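Local coordinates for PaaX domain-containing protein, C-domain protein (Mycobacterium tuberculosis, PDB 3KFW) that is of uncharacterised function but is probably a DNA-binding transcriptional regulator of the PaaX type, at residues P18-A23 with D52-A57; G86-L91 with A152-Q157; F115-L118 with V122-R125. All coordinates share one frame; numbering follows the deposited sequence.

Contact 1: residues P18-A23 with D52-A57; sequences PAWATA and DLVRSA
W20 lays one face of its indole under S56, at the hairpin of a PaaX-like N-terminal domain, probably a winged helix-turn-helix. Strand 53-56 pairs with strand 59-62, consistent with the wing of such a fold. Residues 18-23 form the loop between helix 5-13 and helix 23-30. The tight part of the contact is the six-membered ring of W20. S56 CB sits 3.7 Å from its centroid and 22° off the ring normal, a CH-pi contact. S56 OG lies over the same face, toward the rim, 3.3 Å from W20 CZ3. The chi1 of S56, 73°, sets OG between the backbone N and the carbonyl carbon, and this rotation brings it both over the ring and toward D58 N. OG accepts a hydrogen bond from D58 N while it lies against the indole.

The looser side is that of the V54 and R55 side chains. V54 CG2 stays 4.3 Å from W20 CZ3. The R55 side chain starts away from the loop and is exposed. No hydrogen bond joins the two segments directly. Strand 59-62 ties them instead: A21 bonds to Y60 and V54 to R61 through their backbones, and W20 also touches R61. The backbone of V54 still comes to the indole edge, where V54 O lies near the ring plane, 3.6 Å from W20 CZ3.

Contact 2: residues G86-L91 with A152-Q157; sequences GNWHML and ADLAGQ
W88 has chi1 at -66°, with CG anti to the carbonyl carbon, and this sends its indole off the strand toward L154. L154 has chi1 at -176°, with CG anti to the backbone N, and it reaches back from the opposite direction. The two meet between strand 88-93 and helix 151-158 in the Cas2-like domain. The 2-3-1-4 order of its antiparallel sheet is consistent with a ferredoxin-like fold. W88 is on an inner strand of that sheet, and the helix follows strand 141-147.

The contact is apolar and buried. One methyl of the leucine does most of the work. L154 CD2 stands over the face of the six-membered ring of W88, 3.9 Å from its centroid and only 8° off the normal, a CH-pi contact. L154 CG lies 4.0 Å from W88 CH2. A155 adds a small apolar contact there, with its CB 4.2 Å from W88 CH2. No hydrogen bond crosses between the segments.

The W84 ring meets the indole nearly at a right angle, and P151 and L158 also touch it. The helix faces a second subunit as well. There D153 OD2 makes a salt bridge to R142 of that subunit, and L154 packs on the same arginine. The backbone N of A155 approaches the indole obliquely, 3.9 Å from W88 CH2.

Contact 3: residues F115-L118 with V122-R125; sequences FGEL and VWMR
L118 and M124, a selenomethionine, lie side by side and point the same way in a beta hairpin, with L118 CD2 4.1 Å from M124 SE. V122 CG1 joins them beside L118 CB. L154 of helix 151-158 covers L118 and M124, and V122 packs on V122 of a second subunit. At the open end of the hairpin, R125 CG sits over the centre of the F115 ring, 3.7 Å from its centroid. Its guanidinium is turned at a right angle to that ring.

The backbones hold the register. G116 and M124 form the antiparallel hydrogen-bonded pair, with 3.0 Å from G116 N to M124 O and 3.0 Å from M124 N to G116 O. L118 N reaches V122 O at 2.8 Å, a more bent bond (139°).

On the other face E117 CB lies over the six-membered ring of W123, 3.7 Å from its centroid. With CG anti to the backbone N (chi1 -178°), the extended glutamate runs along the indole and stacks its carboxylate on it, planes 17° apart. OE2 makes a salt bridge to R107, while R125 NE bonds to R114 O. Both long side chains thus give their aliphatic stems to aromatic rings and their polar ends to partners outside the hairpin. R107 would probably favour the ionised form of E117.

How the contacts relate
Contacts 2 and 3 form one continuous core, with centres 7 Å apart. Strands 88-93 and 122-126 are neighbours in the same sheet. L91 N and W123 O, 2.9 Å apart, probably form a hydrogen bond, as do H89 O and R125 N at 3.1 Å. Between the helix of contact 2 and the hairpin of contact 3, L154 CD2 is 3.5 Å from M124 CE. Contact 3 is nested within the loop that contact 2 closes, and both touch the second subunit. Contact 1 is separate, in the PaaX-like N-terminal region. Its centre lies about 46 Å from that of contact 2 and about 43 Å from that of contact 3, across the chain's centre. No ligand or active site is defined here.

Contact 1: residues P18-A23 with D52-A57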
ATOM      1  N   PRO A  18       2.142  46.855 -18.314  1.00 38.59           N
ATOM      2  CA  PRO A  18       2.460  47.930 -17.342  1.00 38.14           C
ATOM      3  C   PRO A  18       1.578  49.177 -17.383  1.00 37.43           C
ATOM      4  O   PRO A  18       1.838  50.123 -16.637  1.00 37.45           O
ATOM      5  CB  PRO A  18       3.905  48.362 -17.762  1.00 37.11           C
ATOM      6  CG  PRO A  18       3.885  48.254 -19.228  1.00 36.98           C
ATOM      7  CD  PRO A  18       3.006  46.967 -19.514  1.00 38.55           C
ATOM      8  N   ALA A  19       0.601  49.231 -18.279  1.00 37.36           N
ATOM      9  CA  ALA A  19      -0.314  50.389 -18.292  1.00 37.85           C
ATOM     10  C   ALA A  19      -1.095  50.514 -16.937  1.00 37.27           C
ATOM     11  O   ALA A  19      -1.194  49.546 -16.195  1.00 37.85           O
ATOM     12  CB  ALA A  19      -1.262  50.320 -19.506  1.00 36.88           C
ATOM     13  N   TRP A  20      -1.592  51.702 -16.615  1.00 37.10           N
ATOM     14  CA  TRP A  20      -2.225  51.999 -15.306  1.00 35.19           C
ATOM     15  C   TRP A  20      -3.631  52.290 -15.674  1.00 35.08           C
ATOM     16  O   TRP A  20      -3.892  52.780 -16.798  1.00 34.18           O
ATOM     17  CB  TRP A  20      -1.686  53.289 -14.701  1.00 34.73           C
ATOM     18  CG  TRP A  20      -0.278  53.236 -14.265  1.00 34.96           C
ATOM     19  CD1 TRP A  20       0.840  53.504 -15.030  1.00 30.39           C
ATOM     20  CD2 TRP A  20       0.206  52.897 -12.941  1.00 33.98           C
ATOM     21  NE1 TRP A  20       1.958  53.329 -14.269  1.00 30.70           N
ATOM     22  CE2 TRP A  20       1.605  52.983 -12.981  1.00 31.45           C
ATOM     23  CE3 TRP A  20      -0.411  52.488 -11.752  1.00 33.34           C
ATOM     24  CZ2 TRP A  20       2.401  52.714 -11.864  1.00 29.21           C
ATOM     25  CZ3 TRP A  20       0.391  52.227 -10.638  1.00 32.86           C
ATOM     26  CH2 TRP A  20       1.778  52.337 -10.706  1.00 29.70           C
ATOM     27  N   ALA A  21      -4.529  51.995 -14.734  1.00 34.77           N
ATOM     28  CA  ALA A  21      -5.948  52.159 -14.924  1.00 34.93           C
ATOM     29  C   ALA A  21      -6.481  53.075 -13.779  1.00 35.82           C
ATOM     30  O   ALA A  21      -6.310  52.751 -12.585  1.00 35.16           O
ATOM     31  CB  ALA A  21      -6.618  50.808 -14.903  1.00 32.97           C
ATOM     32  N   THR A  22      -7.112  54.197 -14.147  1.00 36.81           N
ATOM     33  CA  THR A  22      -7.647  55.136 -13.157  1.00 38.49           C
ATOM     34  C   THR A  22      -8.859  54.542 -12.500  1.00 39.77           C
ATOM     35  O   THR A  22      -9.608  53.780 -13.131  1.00 40.31           O
ATOM     36  CB  THR A  22      -8.070  56.502 -13.773  1.00 38.79           C
ATOM     37  OG1 THR A  22      -9.304  56.367 -14.515  1.00 38.34           O
ATOM     38  CG2 THR A  22      -6.939  57.101 -14.682  1.00 38.49           C
ATOM     39  N   ALA A  23      -9.067  54.895 -11.238  1.00 41.15           N
ATOM     40  CA  ALA A  23     -10.348  54.646 -10.551  1.00 42.09           C
ATOM     41  C   ALA A  23     -11.562  54.813 -11.463  1.00 43.14           C
ATOM     42  O   ALA A  23     -12.375  53.915 -11.584  1.00 44.15           O
ATOM     43  CB  ALA A  23     -10.471  55.563  -9.385  1.00 42.00           C
ATOM     44  N   ASP A  52      -1.611  43.447  -3.537  1.00 43.13           N
ATOM     45  CA  ASP A  52      -2.130  42.872  -4.774  1.00 43.01           C
ATOM     46  C   ASP A  52      -2.097  43.853  -5.953  1.00 42.00           C
ATOM     47  O   ASP A  52      -1.847  43.468  -7.113  1.00 41.91           O
ATOM     48  CB  ASP A  52      -3.536  42.311  -4.537  1.00 43.65           C
ATOM     49  CG  ASP A  52      -3.542  41.108  -3.566  1.00 46.74           C
ATOM     50  OD1 ASP A  52      -2.683  40.200  -3.745  1.00 50.07           O
ATOM     51  OD2 ASP A  52      -4.414  41.057  -2.642  1.00 47.58           O
ATOM     52  N   LEU A  53      -2.343  45.118  -5.638  1.00 40.46           N
ATOM     53  CA  LEU A  53      -2.195  46.190  -6.581  1.00 39.13           C
ATOM     54  C   LEU A  53      -1.199  47.182  -6.043  1.00 39.50           C
ATOM     55  O   LEU A  53      -0.955  47.278  -4.827  1.00 40.49           O
ATOM     56  CB  LEU A  53      -3.525  46.915  -6.794  1.00 38.27           C
ATOM     57  CG  LEU A  53      -4.692  46.166  -7.438  1.00 36.38           C
ATOM     58  CD1 LEU A  53      -5.933  47.021  -7.303  1.00 35.31           C
ATOM     59  CD2 LEU A  53      -4.443  45.758  -8.915  1.00 32.48           C
ATOM     60  N   VAL A  54      -0.654  47.963  -6.958  1.00 38.66           N
ATOM     61  CA  VAL A  54       0.149  49.099  -6.619  1.00 37.31           C
ATOM     62  C   VAL A  54      -0.629  50.339  -7.144  1.00 37.14           C
ATOM     63  O   VAL A  54      -1.282  50.255  -8.187  1.00 36.90           O
ATOM     64  CB  VAL A  54       1.574  48.933  -7.258  1.00 38.00           C
ATOM     65  CG1 VAL A  54       2.360  47.885  -6.514  1.00 37.85           C
ATOM     66  CG2 VAL A  54       1.480  48.489  -8.743  1.00 35.54           C
ATOM     67  N   ARG A  55      -0.591  51.467  -6.419  1.00 37.09           N
ATOM     68  CA  ARG A  55      -1.206  52.699  -6.924  1.00 36.69           C
ATOM     69  C   ARG A  55      -0.219  53.840  -7.209  1.00 36.79           C
ATOM     70  O   ARG A  55       0.851  53.943  -6.622  1.00 35.66           O
ATOM     71  CB  ARG A  55      -2.360  53.185  -6.021  1.00 36.82           C
ATOM     72  CG  ARG A  55      -1.995  53.828  -4.704  1.00 36.48           C
ATOM     73  CD  ARG A  55      -3.260  54.313  -3.993  1.00 42.64           C
ATOM     74  NE  ARG A  55      -3.060  54.682  -2.574  1.00 46.66           N
ATOM     75  CZ  ARG A  55      -1.927  54.484  -1.875  1.00 44.26           C
ATOM     76  NH1 ARG A  55      -0.902  53.882  -2.457  1.00 40.21           N
ATOM     77  NH2 ARG A  55      -1.822  54.854  -0.592  1.00 37.42           N
ATOM     78  N   SER A  56      -0.601  54.722  -8.117  1.00 36.45           N
ATOM     79  CA  SER A  56       0.231  55.867  -8.371  1.00 35.50           C
ATOM     80  C   SER A  56      -0.700  57.003  -8.715  1.00 35.12           C
ATOM     81  O   SER A  56      -1.905  56.815  -8.724  1.00 34.85           O
ATOM     82  CB  SER A  56       1.159  55.539  -9.537  1.00 34.07           C
ATOM     83  OG  SER A  56       0.411  55.545 -10.732  1.00 34.73           O
ATOM     84  N   ALA A  57      -0.146  58.166  -9.012  1.00 35.58           N
ATOM     85  CA  ALA A  57      -0.919  59.276  -9.567  1.00 36.14           C
ATOM     86  C   ALA A  57      -1.685  58.878 -10.827  1.00 36.78           C
ATOM     87  O   ALA A  57      -2.780  59.398 -11.072  1.00 37.92           O
ATOM     88  CB  ALA A  57      -0.040  60.453  -9.840  1.00 36.27           C
TER

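Contact 2: residues G86-L91 with A152-Q157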
ATOM      1  N   GLY A  86       7.072   7.821 -26.300  1.00 31.87           N
ATOM      2  CA  GLY A  86       6.562   6.583 -25.671  1.00 30.34           C
ATOM      3  C   GLY A  86       6.961   6.373 -24.231  1.00 29.95           C
ATOM      4  O   GLY A  86       6.569   5.368 -23.604  1.00 29.38           O
ATOM      5  N   ASN A  87       7.742   7.318 -23.705  1.00 29.77           N
ATOM      6  CA  ASN A  87       8.295   7.216 -22.370  1.00 30.11           C
ATOM      7  C   ASN A  87       7.434   7.915 -21.337  1.00 30.36           C
ATOM      8  O   ASN A  87       6.827   8.947 -21.640  1.00 31.34           O
ATOM      9  CB  ASN A  87       9.702   7.770 -22.315  1.00 30.05           C
ATOM     10  CG  ASN A  87      10.686   6.908 -23.060  1.00 32.97           C
ATOM     11  OD1 ASN A  87      11.129   5.874 -22.570  1.00 37.54           O
ATOM     12  ND2 ASN A  87      11.051   7.342 -24.248  1.00 35.12           N
ATOM     13  N   TRP A  88       7.411   7.348 -20.131  1.00 29.09           N
ATOM     14  CA  TRP A  88       6.679   7.871 -19.017  1.00 29.05           C
ATOM     15  C   TRP A  88       7.634   8.238 -17.872  1.00 29.35           C
ATOM     16  O   TRP A  88       8.589   7.513 -17.580  1.00 29.77           O
ATOM     17  CB  TRP A  88       5.700   6.788 -18.510  1.00 28.66           C
ATOM     18  CG  TRP A  88       4.631   6.461 -19.507  1.00 26.57           C
ATOM     19  CD1 TRP A  88       4.779   5.743 -20.681  1.00 21.39           C
ATOM     20  CD2 TRP A  88       3.254   6.833 -19.441  1.00 23.03           C
ATOM     21  NE1 TRP A  88       3.584   5.643 -21.323  1.00 18.09           N
ATOM     22  CE2 TRP A  88       2.624   6.295 -20.601  1.00 22.05           C
ATOM     23  CE3 TRP A  88       2.487   7.522 -18.507  1.00 21.15           C
ATOM     24  CZ2 TRP A  88       1.258   6.472 -20.873  1.00 21.09           C
ATOM     25  CZ3 TRP A  88       1.128   7.675 -18.744  1.00 24.59           C
ATOM     26  CH2 TRP A  88       0.523   7.169 -19.955  1.00 22.48           C
ATOM     27  N   HIS A  89       7.371   9.361 -17.219  1.00 28.81           N
ATOM     28  CA  HIS A  89       7.981   9.639 -15.933  1.00 28.64           C
ATOM     29  C   HIS A  89       7.288   8.807 -14.884  1.00 28.40           C
ATOM     30  O   HIS A  89       6.064   8.714 -14.889  1.00 28.50           O
ATOM     31  CB  HIS A  89       7.872  11.128 -15.582  1.00 27.79           C
ATOM     32  CG  HIS A  89       8.847  11.985 -16.337  1.00 30.65           C
ATOM     33  ND1 HIS A  89       8.615  13.321 -16.623  1.00 29.38           N
ATOM     34  CD2 HIS A  89      10.053  11.680 -16.880  1.00 28.36           C
ATOM     35  CE1 HIS A  89       9.652  13.803 -17.276  1.00 29.13           C
ATOM     36  NE2 HIS A  89      10.536  12.831 -17.443  1.00 29.97           N
HETATM   37  N   MSE A  90       8.058   8.226 -13.970  1.00 28.46           N
HETATM   38  CA  MSE A  90       7.490   7.403 -12.906  1.00 28.25           C
HETATM   39  C   MSE A  90       8.041   7.746 -11.547  1.00 27.60           C
HETATM   40  O   MSE A  90       9.238   7.752 -11.302  1.00 28.58           O
HETATM   41  CB  MSE A  90       7.747   5.943 -13.183  1.00 28.65           C
HETATM   42  CG  MSE A  90       6.723   5.037 -12.534  1.00 34.10           C
HETATM   43 SE   MSE A  90       6.944   3.205 -13.194  1.00 44.94          SE
HETATM   44  CE  MSE A  90       7.857   2.747 -11.551  1.00 40.05           C
ATOM     45  N   LEU A  91       7.152   8.027 -10.633  1.00 26.69           N
ATOM     46  CA  LEU A  91       7.581   8.350  -9.327  1.00 25.54           C
ATOM     47  C   LEU A  91       6.956   7.335  -8.360  1.00 25.39           C
ATOM     48  O   LEU A  91       5.762   7.249  -8.264  1.00 25.09           O
ATOM     49  CB  LEU A  91       7.183   9.791  -8.996  1.00 25.01           C
ATOM     50  CG  LEU A  91       7.786  10.936  -9.819  1.00 23.97           C
ATOM     51  CD1 LEU A  91       7.062  12.277  -9.426  1.00 23.96           C
ATOM     52  CD2 LEU A  91       9.266  11.063  -9.617  1.00 19.97           C
ATOM     53  N   ALA A 152      -2.416   4.223 -24.411  1.00 27.87           N
ATOM     54  CA  ALA A 152      -3.704   4.932 -24.392  1.00 27.73           C
ATOM     55  C   ALA A 152      -4.572   4.287 -23.338  1.00 28.68           C
ATOM     56  O   ALA A 152      -5.493   4.915 -22.741  1.00 29.80           O
ATOM     57  CB  ALA A 152      -4.409   4.847 -25.740  1.00 27.38           C
ATOM     58  N   ASP A 153      -4.301   3.010 -23.112  1.00 28.01           N
ATOM     59  CA  ASP A 153      -5.057   2.313 -22.136  1.00 27.82           C
ATOM     60  C   ASP A 153      -4.572   2.729 -20.760  1.00 26.81           C
ATOM     61  O   ASP A 153      -5.387   3.107 -19.919  1.00 26.35           O
ATOM     62  CB  ASP A 153      -4.982   0.795 -22.307  1.00 28.22           C
ATOM     63  CG  ASP A 153      -5.877   0.106 -21.333  1.00 32.08           C
ATOM     64  OD1 ASP A 153      -7.025   0.578 -21.215  1.00 36.37           O
ATOM     65  OD2 ASP A 153      -5.456  -0.840 -20.637  1.00 38.25           O
ATOM     66  N   LEU A 154      -3.256   2.657 -20.529  1.00 25.83           N
ATOM     67  CA  LEU A 154      -2.667   3.224 -19.306  1.00 25.38           C
ATOM     68  C   LEU A 154      -3.229   4.650 -18.999  1.00 24.52           C
ATOM     69  O   LEU A 154      -3.872   4.870 -17.954  1.00 23.84           O
ATOM     70  CB  LEU A 154      -1.144   3.244 -19.433  1.00 26.34           C
ATOM     71  CG  LEU A 154      -0.405   3.725 -18.186  1.00 28.16           C
ATOM     72  CD1 LEU A 154      -0.955   2.898 -17.085  1.00 30.99           C
ATOM     73  CD2 LEU A 154       1.069   3.463 -18.337  1.00 29.14           C
ATOM     74  N   ALA A 155      -3.062   5.581 -19.937  1.00 22.77           N
ATOM     75  CA  ALA A 155      -3.635   6.933 -19.771  1.00 23.18           C
ATOM     76  C   ALA A 155      -5.073   6.892 -19.271  1.00 22.89           C
ATOM     77  O   ALA A 155      -5.404   7.587 -18.320  1.00 23.25           O
ATOM     78  CB  ALA A 155      -3.484   7.830 -21.088  1.00 21.93           C
ATOM     79  N   GLY A 156      -5.906   6.036 -19.867  1.00 22.57           N
ATOM     80  CA  GLY A 156      -7.320   5.896 -19.465  1.00 22.48           C
ATOM     81  C   GLY A 156      -7.524   5.322 -18.067  1.00 23.24           C
ATOM     82  O   GLY A 156      -8.617   5.431 -17.479  1.00 21.76           O
ATOM     83  N   GLN A 157      -6.453   4.732 -17.536  1.00 23.95           N
ATOM     84  CA  GLN A 157      -6.449   4.062 -16.215  1.00 25.86           C
ATOM     85  C   GLN A 157      -5.931   5.033 -15.096  1.00 25.66           C
ATOM     86  O   GLN A 157      -6.459   5.054 -14.002  1.00 25.11           O
ATOM     87  CB  GLN A 157      -5.588   2.789 -16.342  1.00 26.62           C
ATOM     88  CG  GLN A 157      -6.007   1.540 -15.623  1.00 30.66           C
ATOM     89  CD  GLN A 157      -7.444   1.070 -15.940  1.00 33.94           C
ATOM     90  OE1 GLN A 157      -7.843   0.926 -17.103  1.00 26.97           O
ATOM     91  NE2 GLN A 157      -8.227   0.851 -14.874  1.00 33.21           N
TER

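Contact 3: residues F115-L118 with V122-R125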
ATOM      1  N   PHE A 115       0.591  14.299 -12.529  1.00 27.94           N
ATOM      2  CA  PHE A 115       0.785  12.858 -12.428  1.00 27.31           C
ATOM      3  C   PHE A 115      -0.534  12.193 -12.060  1.00 27.42           C
ATOM      4  O   PHE A 115      -1.342  12.797 -11.373  1.00 26.90           O
ATOM      5  CB  PHE A 115       1.869  12.537 -11.391  1.00 26.60           C
ATOM      6  CG  PHE A 115       3.272  12.766 -11.911  1.00 23.10           C
ATOM      7  CD1 PHE A 115       3.803  14.056 -11.990  1.00 20.88           C
ATOM      8  CD2 PHE A 115       4.054  11.711 -12.309  1.00 17.98           C
ATOM      9  CE1 PHE A 115       5.071  14.273 -12.477  1.00 18.20           C
ATOM     10  CE2 PHE A 115       5.334  11.929 -12.795  1.00 16.95           C
ATOM     11  CZ  PHE A 115       5.830  13.203 -12.897  1.00 16.77           C
ATOM     12  N   GLY A 116      -0.767  10.985 -12.579  1.00 27.24           N
ATOM     13  CA  GLY A 116      -1.920  10.177 -12.180  1.00 27.07           C
ATOM     14  C   GLY A 116      -1.464   9.010 -11.308  1.00 27.26           C
ATOM     15  O   GLY A 116      -0.363   8.483 -11.433  1.00 27.07           O
ATOM     16  N   GLU A 117      -2.322   8.619 -10.404  1.00 27.38           N
ATOM     17  CA  GLU A 117      -2.015   7.549  -9.517  1.00 28.05           C
ATOM     18  C   GLU A 117      -2.434   6.197 -10.142  1.00 28.81           C
ATOM     19  O   GLU A 117      -3.641   5.904 -10.242  1.00 28.20           O
ATOM     20  CB  GLU A 117      -2.723   7.806  -8.179  1.00 27.20           C
ATOM     21  CG  GLU A 117      -2.455   6.768  -7.129  1.00 27.92           C
ATOM     22  CD  GLU A 117      -2.923   7.222  -5.798  1.00 33.23           C
ATOM     23  OE1 GLU A 117      -2.293   6.848  -4.792  1.00 36.48           O
ATOM     24  OE2 GLU A 117      -3.910   8.004  -5.752  1.00 35.60           O
ATOM     25  N   LEU A 118      -1.448   5.389 -10.557  1.00 29.56           N
ATOM     26  CA  LEU A 118      -1.730   4.051 -11.066  1.00 30.80           C
ATOM     27  C   LEU A 118      -2.295   3.193  -9.964  1.00 31.78           C
ATOM     28  O   LEU A 118      -3.056   2.255 -10.225  1.00 32.78           O
ATOM     29  CB  LEU A 118      -0.483   3.379 -11.647  1.00 30.87           C
ATOM     30  CG  LEU A 118      -0.628   1.922 -12.192  1.00 33.13           C
ATOM     31  CD1 LEU A 118      -1.711   1.694 -13.299  1.00 33.99           C
ATOM     32  CD2 LEU A 118       0.711   1.379 -12.668  1.00 32.94           C
ATOM     33  N   VAL A 122       2.378   4.709  -6.708  1.00 28.16           N
ATOM     34  CA  VAL A 122       2.898   4.702  -8.047  1.00 27.79           C
ATOM     35  C   VAL A 122       2.211   5.805  -8.883  1.00 28.25           C
ATOM     36  O   VAL A 122       1.033   5.679  -9.259  1.00 29.43           O
ATOM     37  CB  VAL A 122       2.602   3.342  -8.750  1.00 28.23           C
ATOM     38  CG1 VAL A 122       3.324   3.278 -10.038  1.00 26.09           C
ATOM     39  CG2 VAL A 122       3.011   2.154  -7.882  1.00 27.95           C
ATOM     40  N   TRP A 123       2.947   6.865  -9.200  1.00 27.41           N
ATOM     41  CA  TRP A 123       2.427   7.964  -9.954  1.00 26.64           C
ATOM     42  C   TRP A 123       3.177   8.018 -11.273  1.00 27.11           C
ATOM     43  O   TRP A 123       4.373   7.729 -11.298  1.00 28.18           O
ATOM     44  CB  TRP A 123       2.612   9.254  -9.177  1.00 26.49           C
ATOM     45  CG  TRP A 123       1.873   9.340  -7.898  1.00 25.98           C
ATOM     46  CD1 TRP A 123       2.273   8.832  -6.676  1.00 28.30           C
ATOM     47  CD2 TRP A 123       0.642  10.013  -7.658  1.00 25.07           C
ATOM     48  NE1 TRP A 123       1.368   9.156  -5.705  1.00 25.45           N
ATOM     49  CE2 TRP A 123       0.350   9.869  -6.267  1.00 25.29           C
ATOM     50  CE3 TRP A 123      -0.253  10.721  -8.473  1.00 24.47           C
ATOM     51  CZ2 TRP A 123      -0.819  10.365  -5.685  1.00 26.04           C
ATOM     52  CZ3 TRP A 123      -1.410  11.238  -7.897  1.00 24.84           C
ATOM     53  CH2 TRP A 123      -1.691  11.049  -6.519  1.00 28.20           C
HETATM   54  N   MSE A 124       2.486   8.346 -12.371  1.00 26.63           N
HETATM   55  CA  MSE A 124       3.119   8.344 -13.710  1.00 26.97           C
HETATM   56  C   MSE A 124       2.542   9.408 -14.548  1.00 26.46           C
HETATM   57  O   MSE A 124       1.465   9.899 -14.261  1.00 27.07           O
HETATM   58  CB  MSE A 124       2.838   7.074 -14.504  1.00 26.63           C
HETATM   59  CG  MSE A 124       3.382   5.876 -13.918  1.00 30.91           C
HETATM   60 SE   MSE A 124       2.705   4.267 -14.784  1.00 37.24          SE
HETATM   61  CE  MSE A 124       3.826   4.337 -16.386  1.00 30.99           C
ATOM     62  N   ARG A 125       3.250   9.733 -15.614  1.00 27.05           N
ATOM     63  CA  ARG A 125       2.721  10.593 -16.665  1.00 28.01           C
ATOM     64  C   ARG A 125       3.673  10.496 -17.841  1.00 28.18           C
ATOM     65  O   ARG A 125       4.790  10.035 -17.675  1.00 28.74           O
ATOM     66  CB  ARG A 125       2.545  12.056 -16.195  1.00 27.01           C
ATOM     67  CG  ARG A 125       3.846  12.798 -15.979  1.00 28.82           C
ATOM     68  CD  ARG A 125       3.829  14.141 -16.681  1.00 30.75           C
ATOM     69  NE  ARG A 125       2.454  14.618 -16.777  1.00 32.91           N
ATOM     70  CZ  ARG A 125       1.798  14.798 -17.914  1.00 27.85           C
ATOM     71  NH1 ARG A 125       2.387  14.554 -19.054  1.00 22.81           N
ATOM     72  NH2 ARG A 125       0.548  15.212 -17.881  1.00 27.44           N
TER